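Local coordinates for LAO/AO transport system kinase (Escherichia coli, PDB 2P67), which belongs to the MeaB family of P-loop NTPase-fold proteins and pairs with a second copy of itself, each chain carrying a C-terminal helical extension, at residues L306-V309 against T313-P316; H291-E296 against R300-T305; L198-K203 against D249-A254. All blocks are in the same frame, centred on the assembly; numbering follows the deposited sequence. Where two conformers were deposited one is given.

Contact 1 (L306-V309 against T313-P316); sequences LLAV and TLSP
Thr313 has its OG1 between its own backbone N and carbonyl carbon (chi1 70°), which swings the hydroxyl back onto the backbone of Ala308, while Leu314 has CG opposite its carbonyl carbon (chi1 -68°), which sets CD1 beside Ala308 CB. Together they close the short loop of a helical hairpin, in which helix 296-310 ends and the chain reverses into helix 316-328. The carbonyl oxygen of Ala308 takes two hydrogen bonds from a single residue. Thr313 N lies 3.0 Å from Ala308 O, well in line with the carbonyl bond and reaching back five residues rather than the four of a regular helix. Thr313 OG1 donates to the same Ala308 O at 3.1 Å, arriving from the flank and tilted from the carbonyl plane. Apolar contacts line the turn. Ala308 CB meets Leu314 CD1 at 3.7 Å, and the two Val309 methyls divide the loop between them, CG2 facing the Leu314 backbone and CG1 lying 4.4 Å from Pro316 CG. Ser315 then caps the next helix through OG to Thr318 N, and its backbone N bonds to Asp47 of the second subunit, whose Leu280 also packs on Val309. A water links two carbonyls across the loop, donating one hydrogen bond to Val309 O (2.7 Å) and the other to Leu314 O (2.8 Å).

Contact 2 (H291-E296 against R300-T305); sequences HLFANE and RYYRQT
The carbonyl oxygen of Glu296 is gripped by two donors, Arg300 N and a water molecule. Arg300 N reaches Glu296 O at 3.2 Å in the ordinary helical pattern, and the water donates to Glu296 O at 2.6 Å while accepting a weak bond from Arg303 NH1. This is the first turn of helix 296-310, just past the bend at Asn295 where helix 267-294 ends, so the contact joins two consecutive helices at a sharp corner. The exposed Glu296 and Arg300 side chains run alongside each other, pointing the same way. A bend at chi3 (-64°) of Arg300 turns its guanidinium back so that NH2 meets Glu296 OE2 at 3.2 Å in a salt bridge. The carboxylate offers its anti lone pair and lies at the guanidinium edge, yet the two planes stand 76° apart. On another side of the corner, Phe293 and Tyr302 form a T-shaped pair with ring planes at 79°. Phe293 CE2 points at the middle of the Tyr302 ring, 3.8 Å above its plane. Arg281 of the second subunit makes a cation-pi contact with Phe293 and packs on Tyr302. The chemistry is thus divided: an ion pair between two exposed residues, probably of modest strength, and an aromatic pair that meets a cation of the partner chain, so that the apolar half of the contact belongs to the dimer interface.

Contact 3 (L198-K203 against D249-A254); sequences LIVINK and DEIWHA
Val200 and Ile251 meet tip to tip in the tightest part of this contact, where the strand next to the edge of the parallel sheet faces helix 248-264. With Ile251 CG1 opposite its own carbonyl carbon (chi1 -70°) and chi2 extended (160°), CD1 reaches into the fork of the valine. There CD1 lies 3.7 Å from Val200 CG1 and 3.8 Å from Val200 CG2, so both branches grip one methyl. One helical turn on, the fit is slacker: Leu198 CD2 approaches Ala254 CB at 4.0 Å, and Leu198 was modelled in two conformers, so that distance belongs to one of them. Leu238 of the edge strand 236-239 packs on both Ile251 and Ala254. No hydrogen bond crosses the interface. Asp249, Glu250 and His253, which do not touch the strand, are exposed, whereas Trp252 is buried against helix 69-82. Ile199 and Ile201 alternate with the inward residues and pack on helix 209-225, so the strand is sandwiched between helices. Beyond it, Asn202 bonds to Ala242 N and Lys203 NZ to Gly66 O in the probable P-loop. An Asn-Lys pair at the end of such a strand is consistent with the NKxD signature of GTPases, in the three-layer alpha/beta/alpha fold of P-loop NTPases.

How the contacts relate
The three contacts show how chemistry follows position. Contact 3 lies in the core of the P-loop NTPase-fold domain, with all its touching residues buried, joins a strand to a helix distant in sequence, and relies on aliphatic contact alone. Contacts 1 and 2 lie far away, their centres 52 and 48 Å from that of contact 3, and both use helix 296-310: contact 2 in its first half, contact 1 at its C-terminal end, about 15 Å apart between centres. Each joins segments close in sequence at a change of chain direction, mixes backbone bonds and bridging water with apolar packing, and touches the second subunit. Contact 2 alone brings charge and aromatic pairing.

Contact 1 (L306-V309 against T313-P316)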
loop_
_atom_site.group_PDB
_atom_site.type_symbol
_atom_site.label_atom_id
_atom_site.label_comp_id
_atom_site.label_asym_id
_atom_site.label_seq_id
_atom_site.Cartn_x
_atom_site.Cartn_y
_atom_site.Cartn_z
ATOM N N LEU A 306 22.118 -2.167 10.114
ATOM C CA LEU A 306 20.925 -2.852 10.619
ATOM C C LEU A 306 21.228 -3.694 11.854
ATOM O O LEU A 306 20.497 -3.637 12.841
ATOM C CB LEU A 306 20.299 -3.752 9.545
ATOM C CG LEU A 306 19.433 -3.084 8.464
ATOM C CD1 LEU A 306 18.649 -4.132 7.663
ATOM C CD2 LEU A 306 18.491 -2.104 9.098
ATOM N N LEU A 307 22.311 -4.457 11.806
ATOM C CA LEU A 307 22.677 -5.305 12.958
ATOM C C LEU A 307 23.070 -4.490 14.198
ATOM O O LEU A 307 22.708 -4.854 15.312
ATOM C CB LEU A 307 23.781 -6.298 12.599
ATOM C CG LEU A 307 24.032 -7.435 13.604
ATOM C CD1 LEU A 307 22.775 -8.243 13.888
ATOM C CD2 LEU A 307 25.149 -8.354 13.083
ATOM N N ALA A 308 23.805 -3.401 13.989
ATOM C CA ALA A 308 24.125 -2.453 15.063
ATOM C C ALA A 308 22.873 -1.918 15.749
ATOM O O ALA A 308 22.817 -1.838 16.962
ATOM C CB ALA A 308 24.994 -1.297 14.529
ATOM N N VAL A 309 21.855 -1.555 14.970
ATOM C CA VAL A 309 20.585 -1.100 15.540
ATOM C C VAL A 309 19.871 -2.241 16.283
ATOM O O VAL A 309 19.409 -2.073 17.420
ATOM C CB VAL A 309 19.669 -0.438 14.436
ATOM C CG1 VAL A 309 18.296 -0.120 14.988
ATOM C CG2 VAL A 309 20.346 0.826 13.849
ATOM N N THR A 313 23.360 -0.981 19.832
ATOM C CA THR A 313 24.607 -0.213 19.883
ATOM C C THR A 313 24.495 1.177 19.246
ATOM O O THR A 313 25.309 2.050 19.530
ATOM C CB THR A 313 25.810 -0.988 19.285
ATOM O OG1 THR A 313 25.652 -1.100 17.865
ATOM C CG2 THR A 313 25.923 -2.368 19.919
ATOM N N LEU A 314 23.497 1.363 18.386
ATOM C CA LEU A 314 23.248 2.635 17.700
ATOM C C LEU A 314 21.765 2.905 17.742
ATOM O O LEU A 314 20.957 1.974 17.582
ATOM C CB LEU A 314 23.598 2.540 16.209
ATOM C CG LEU A 314 25.002 2.380 15.638
ATOM C CD1 LEU A 314 24.909 2.410 14.115
ATOM C CD2 LEU A 314 25.896 3.501 16.126
ATOM N N SER A 315 21.396 4.180 17.878
ATOM C CA SER A 315 20.006 4.562 17.685
ATOM C C SER A 315 19.668 4.534 16.191
ATOM O O SER A 315 20.554 4.639 15.354
ATOM C CB SER A 315 19.736 5.981 18.219
ATOM O OG SER A 315 20.516 6.908 17.496
ATOM N N PRO A 316 18.375 4.404 15.857
ATOM C CA PRO A 316 17.932 4.588 14.473
ATOM C C PRO A 316 18.435 5.902 13.839
ATOM O O PRO A 316 18.909 5.880 12.700
ATOM C CB PRO A 316 16.412 4.548 14.599
ATOM C CG PRO A 316 16.190 3.611 15.776
ATOM C CD PRO A 316 17.262 4.011 16.745
HETATM O O HOH W 1 19.026 0.302 18.658
#

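Contact 2 (H291-E296 against R300-T305)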
loop_
_atom_site.group_PDB
_atom_site.type_symbol
_atom_site.label_atom_id
_atom_site.label_comp_id
_atom_site.label_asym_id
_atom_site.label_seq_id
_atom_site.Cartn_x
_atom_site.Cartn_y
_atom_site.Cartn_z
ATOM N N HIS A 291 20.296 -0.157 -7.856
ATOM C CA HIS A 291 21.725 0.018 -8.080
ATOM C C HIS A 291 22.478 0.214 -6.770
ATOM O O HIS A 291 23.558 -0.354 -6.574
ATOM C CB HIS A 291 21.997 1.172 -9.048
ATOM C CG HIS A 291 21.791 0.812 -10.489
ATOM N ND1 HIS A 291 21.184 1.663 -11.391
ATOM C CD2 HIS A 291 22.102 -0.310 -11.184
ATOM C CE1 HIS A 291 21.140 1.085 -12.580
ATOM N NE2 HIS A 291 21.685 -0.114 -12.480
ATOM N N LEU A 292 21.898 1.013 -5.877
ATOM C CA LEU A 292 22.458 1.250 -4.543
ATOM C C LEU A 292 22.494 -0.025 -3.695
ATOM O O LEU A 292 23.551 -0.416 -3.204
ATOM C CB LEU A 292 21.664 2.345 -3.826
ATOM C CG LEU A 292 22.135 2.766 -2.439
ATOM C CD1 LEU A 292 23.498 3.438 -2.516
ATOM C CD2 LEU A 292 21.102 3.696 -1.812
ATOM N N PHE A 293 21.342 -0.673 -3.541
ATOM C CA PHE A 293 21.233 -1.859 -2.689
ATOM C C PHE A 293 21.862 -3.112 -3.308
ATOM O O PHE A 293 22.099 -4.109 -2.613
ATOM C CB PHE A 293 19.778 -2.079 -2.254
ATOM C CG PHE A 293 19.297 -1.069 -1.233
ATOM C CD1 PHE A 293 18.835 0.184 -1.631
ATOM C CD2 PHE A 293 19.336 -1.365 0.128
ATOM C CE1 PHE A 293 18.414 1.129 -0.690
ATOM C CE2 PHE A 293 18.911 -0.431 1.081
ATOM C CZ PHE A 293 18.450 0.812 0.675
ATOM N N ALA A 294 22.158 -3.045 -4.607
ATOM C CA ALA A 294 22.907 -4.105 -5.287
ATOM C C ALA A 294 24.404 -3.973 -5.017
ATOM O O ALA A 294 25.103 -4.983 -4.869
ATOM C CB ALA A 294 22.631 -4.093 -6.791
ATOM N N ASN A 295 24.886 -2.731 -4.957
ATOM C CA ASN A 295 26.282 -2.451 -4.649
ATOM C C ASN A 295 26.779 -3.298 -3.465
ATOM O O ASN A 295 26.169 -3.304 -2.389
ATOM C CB ASN A 295 26.475 -0.962 -4.375
ATOM C CG ASN A 295 27.931 -0.565 -4.336
ATOM O OD1 ASN A 295 28.574 -0.436 -5.376
ATOM N ND2 ASN A 295 28.462 -0.368 -3.138
ATOM N N GLU A 296 27.870 -4.032 -3.688
ATOM C CA GLU A 296 28.373 -4.990 -2.712
ATOM C C GLU A 296 28.859 -4.297 -1.439
ATOM O O GLU A 296 28.641 -4.794 -0.335
ATOM C CB GLU A 296 29.493 -5.825 -3.327
ATOM C CG GLU A 296 29.535 -7.265 -2.845
ATOM C CD GLU A 296 30.921 -7.879 -2.986
ATOM O OE1 GLU A 296 31.504 -7.804 -4.092
ATOM O OE2 GLU A 296 31.430 -8.427 -1.981
ATOM N N ARG A 300 26.810 -4.427 2.282
ATOM C CA ARG A 300 27.565 -4.847 3.462
ATOM C C ARG A 300 27.411 -3.843 4.607
ATOM O O ARG A 300 27.039 -4.219 5.719
ATOM C CB ARG A 300 29.042 -5.044 3.080
ATOM C CG ARG A 300 29.982 -5.375 4.247
ATOM C CD ARG A 300 31.328 -5.903 3.756
ATOM N NE ARG A 300 31.188 -7.181 3.051
ATOM C CZ ARG A 300 31.447 -7.375 1.756
ATOM N NH1 ARG A 300 31.875 -6.377 0.988
ATOM N NH2 ARG A 300 31.280 -8.580 1.225
ATOM N N TYR A 301 27.672 -2.568 4.314
ATOM C CA TYR A 301 27.556 -1.489 5.285
ATOM C C TYR A 301 26.124 -1.326 5.800
ATOM O O TYR A 301 25.902 -1.077 6.994
ATOM C CB TYR A 301 28.028 -0.182 4.661
ATOM C CG TYR A 301 28.236 0.919 5.668
ATOM C CD1 TYR A 301 29.399 0.965 6.434
ATOM C CD2 TYR A 301 27.273 1.909 5.868
ATOM C CE1 TYR A 301 29.608 1.965 7.364
ATOM C CE2 TYR A 301 27.471 2.921 6.808
ATOM C CZ TYR A 301 28.650 2.937 7.548
ATOM O OH TYR A 301 28.875 3.917 8.474
ATOM N N TYR A 302 25.155 -1.474 4.893
ATOM C CA TYR A 302 23.738 -1.436 5.264
ATOM C C TYR A 302 23.382 -2.548 6.257
ATOM O O TYR A 302 22.716 -2.300 7.269
ATOM C CB TYR A 302 22.846 -1.498 4.007
ATOM C CG TYR A 302 21.379 -1.429 4.332
ATOM C CD1 TYR A 302 20.776 -0.216 4.659
ATOM C CD2 TYR A 302 20.587 -2.576 4.308
ATOM C CE1 TYR A 302 19.412 -0.142 4.979
ATOM C CE2 TYR A 302 19.226 -2.514 4.619
ATOM C CZ TYR A 302 18.655 -1.291 4.969
ATOM O OH TYR A 302 17.317 -1.237 5.267
ATOM N N ARG A 303 23.840 -3.766 5.974
ATOM C CA ARG A 303 23.535 -4.907 6.830
ATOM C C ARG A 303 24.213 -4.795 8.198
ATOM O O ARG A 303 23.612 -5.143 9.203
ATOM C CB ARG A 303 23.865 -6.236 6.146
ATOM C CG ARG A 303 22.886 -6.620 5.015
ATOM C CD ARG A 303 23.195 -7.995 4.406
ATOM N NE ARG A 303 24.317 -7.945 3.462
ATOM C CZ ARG A 303 25.531 -8.454 3.689
ATOM N NH1 ARG A 303 26.477 -8.344 2.765
ATOM N NH2 ARG A 303 25.808 -9.076 4.832
ATOM N N GLN A 304 25.446 -4.293 8.228
ATOM C CA GLN A 304 26.149 -4.028 9.492
ATOM C C GLN A 304 25.463 -2.933 10.317
ATOM O O GLN A 304 25.423 -3.003 11.544
ATOM C CB GLN A 304 27.627 -3.682 9.243
ATOM C CG GLN A 304 28.482 -4.857 8.740
ATOM C CD GLN A 304 28.368 -6.129 9.593
ATOM O OE1 GLN A 304 28.046 -7.194 9.078
ATOM N NE2 GLN A 304 28.628 -6.017 10.893
ATOM N N THR A 305 24.926 -1.923 9.632
ATOM C CA THR A 305 24.177 -0.865 10.298
ATOM C C THR A 305 22.892 -1.418 10.902
ATOM O O THR A 305 22.624 -1.183 12.071
ATOM C CB THR A 305 23.858 0.300 9.352
ATOM O OG1 THR A 305 25.084 0.849 8.853
ATOM C CG2 THR A 305 23.033 1.378 10.075
HETATM O O HOH W 2 27.674 -7.183 0.161
#

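Contact 3 (L198-K203 against D249-A254)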
loop_
_atom_site.group_PDB
_atom_site.type_symbol
_atom_site.label_atom_id
_atom_site.label_comp_id
_atom_site.label_asym_id
_atom_site.label_seq_id
_atom_site.Cartn_x
_atom_site.Cartn_y
_atom_site.Cartn_z
ATOM N N LEU A 198 -14.802 -5.311 -10.673
ATOM C CA LEU A 198 -15.825 -6.361 -10.723
ATOM C C LEU A 198 -15.265 -7.654 -10.129
ATOM O O LEU A 198 -14.095 -7.970 -10.326
ATOM C CB LEU A 198 -16.288 -6.603 -12.177
ATOM C CG LEU A 198 -17.097 -5.452 -12.785
ATOM C CD1 LEU A 198 -17.116 -5.489 -14.320
ATOM C CD2 LEU A 198 -18.513 -5.444 -12.218
ATOM N N ILE A 199 -16.095 -8.388 -9.382
ATOM C CA ILE A 199 -15.758 -9.723 -8.926
ATOM C C ILE A 199 -16.751 -10.671 -9.587
ATOM O O ILE A 199 -17.954 -10.364 -9.657
ATOM C CB ILE A 199 -15.890 -9.902 -7.383
ATOM C CG1 ILE A 199 -14.973 -8.914 -6.644
ATOM C CG2 ILE A 199 -15.586 -11.360 -6.973
ATOM C CD1 ILE A 199 -13.534 -9.300 -6.561
ATOM N N VAL A 200 -16.248 -11.791 -10.091
ATOM C CA VAL A 200 -17.094 -12.761 -10.779
ATOM C C VAL A 200 -16.906 -14.139 -10.128
ATOM O O VAL A 200 -15.777 -14.582 -9.920
ATOM C CB VAL A 200 -16.781 -12.841 -12.295
ATOM C CG1 VAL A 200 -17.541 -14.021 -12.922
ATOM C CG2 VAL A 200 -17.137 -11.510 -13.033
ATOM N N ILE A 201 -18.015 -14.803 -9.795
ATOM C CA ILE A 201 -17.955 -16.156 -9.246
ATOM C C ILE A 201 -18.382 -17.089 -10.373
ATOM O O ILE A 201 -19.549 -17.090 -10.777
ATOM C CB ILE A 201 -18.883 -16.352 -7.995
ATOM C CG1 ILE A 201 -18.792 -15.170 -6.993
ATOM C CG2 ILE A 201 -18.631 -17.724 -7.327
ATOM C CD1 ILE A 201 -17.436 -15.005 -6.238
ATOM N N ASN A 202 -17.429 -17.838 -10.922
ATOM C CA ASN A 202 -17.721 -18.738 -12.054
ATOM C C ASN A 202 -18.236 -20.084 -11.516
ATOM O O ASN A 202 -18.154 -20.351 -10.314
ATOM C CB ASN A 202 -16.463 -18.912 -12.932
ATOM C CG ASN A 202 -16.752 -19.457 -14.350
ATOM O OD1 ASN A 202 -17.899 -19.500 -14.838
ATOM N ND2 ASN A 202 -15.672 -19.870 -15.028
ATOM N N LYS A 203 -18.801 -20.896 -12.404
ATOM C CA LYS A 203 -19.273 -22.262 -12.087
ATOM C C LYS A 203 -20.541 -22.234 -11.251
ATOM O O LYS A 203 -20.759 -23.101 -10.389
ATOM C CB LYS A 203 -18.181 -23.124 -11.436
ATOM C CG LYS A 203 -16.914 -23.249 -12.287
ATOM C CD LYS A 203 -15.837 -24.088 -11.620
ATOM C CE LYS A 203 -14.596 -24.130 -12.507
ATOM N NZ LYS A 203 -13.413 -24.688 -11.794
ATOM N N ASP A 249 -23.095 -12.300 -20.820
ATOM C CA ASP A 249 -23.665 -11.075 -21.384
ATOM C C ASP A 249 -23.754 -9.984 -20.310
ATOM O O ASP A 249 -23.454 -8.819 -20.549
ATOM C CB ASP A 249 -25.077 -11.339 -21.953
ATOM C CG ASP A 249 -25.099 -12.396 -23.055
ATOM O OD1 ASP A 249 -24.192 -12.424 -23.907
ATOM O OD2 ASP A 249 -26.049 -13.209 -23.079
ATOM N N GLU A 250 -24.173 -10.393 -19.112
ATOM C CA GLU A 250 -24.388 -9.483 -17.993
ATOM C C GLU A 250 -23.069 -8.894 -17.472
ATOM O O GLU A 250 -23.012 -7.730 -17.054
ATOM C CB GLU A 250 -25.138 -10.220 -16.878
ATOM C CG GLU A 250 -26.631 -10.476 -17.221
ATOM C CD GLU A 250 -26.898 -11.626 -18.224
ATOM O OE1 GLU A 250 -25.975 -12.337 -18.717
ATOM O OE2 GLU A 250 -28.095 -11.827 -18.528
ATOM N N ILE A 251 -22.014 -9.702 -17.522
ATOM C CA ILE A 251 -20.671 -9.244 -17.129
ATOM C C ILE A 251 -20.163 -8.175 -18.107
ATOM O O ILE A 251 -19.665 -7.127 -17.694
ATOM C CB ILE A 251 -19.703 -10.438 -16.952
ATOM C CG1 ILE A 251 -20.109 -11.248 -15.695
ATOM C CG2 ILE A 251 -18.225 -9.958 -16.906
ATOM C CD1 ILE A 251 -19.626 -12.619 -15.631
ATOM N N TRP A 252 -20.343 -8.411 -19.405
ATOM C CA TRP A 252 -19.968 -7.422 -20.425
ATOM C C TRP A 252 -20.759 -6.136 -20.223
ATOM O O TRP A 252 -20.227 -5.037 -20.285
ATOM C CB TRP A 252 -20.189 -8.006 -21.827
ATOM C CG TRP A 252 -19.925 -7.076 -22.965
ATOM C CD1 TRP A 252 -20.751 -6.843 -24.047
ATOM C CD2 TRP A 252 -18.763 -6.260 -23.166
ATOM N NE1 TRP A 252 -20.169 -5.927 -24.901
ATOM C CE2 TRP A 252 -18.948 -5.560 -24.393
ATOM C CE3 TRP A 252 -17.586 -6.038 -22.430
ATOM C CZ2 TRP A 252 -17.991 -4.663 -24.900
ATOM C CZ3 TRP A 252 -16.633 -5.147 -22.943
ATOM C CH2 TRP A 252 -16.843 -4.475 -24.164
ATOM N N HIS A 253 -22.045 -6.284 -19.938
ATOM C CA HIS A 253 -22.878 -5.138 -19.670
ATOM C C HIS A 253 -22.439 -4.330 -18.446
ATOM O O HIS A 253 -22.512 -3.111 -18.456
ATOM C CB HIS A 253 -24.333 -5.572 -19.595
ATOM C CG HIS A 253 -24.866 -5.985 -20.928
ATOM N ND1 HIS A 253 -25.919 -6.864 -21.083
ATOM C CD2 HIS A 253 -24.451 -5.665 -22.177
ATOM C CE1 HIS A 253 -26.150 -7.036 -22.375
ATOM N NE2 HIS A 253 -25.268 -6.325 -23.059
ATOM N N ALA A 254 -21.963 -5.019 -17.420
ATOM C CA ALA A 254 -21.448 -4.348 -16.236
ATOM C C ALA A 254 -20.164 -3.583 -16.563
ATOM O O ALA A 254 -19.952 -2.483 -16.061
ATOM C CB ALA A 254 -21.212 -5.340 -15.108
#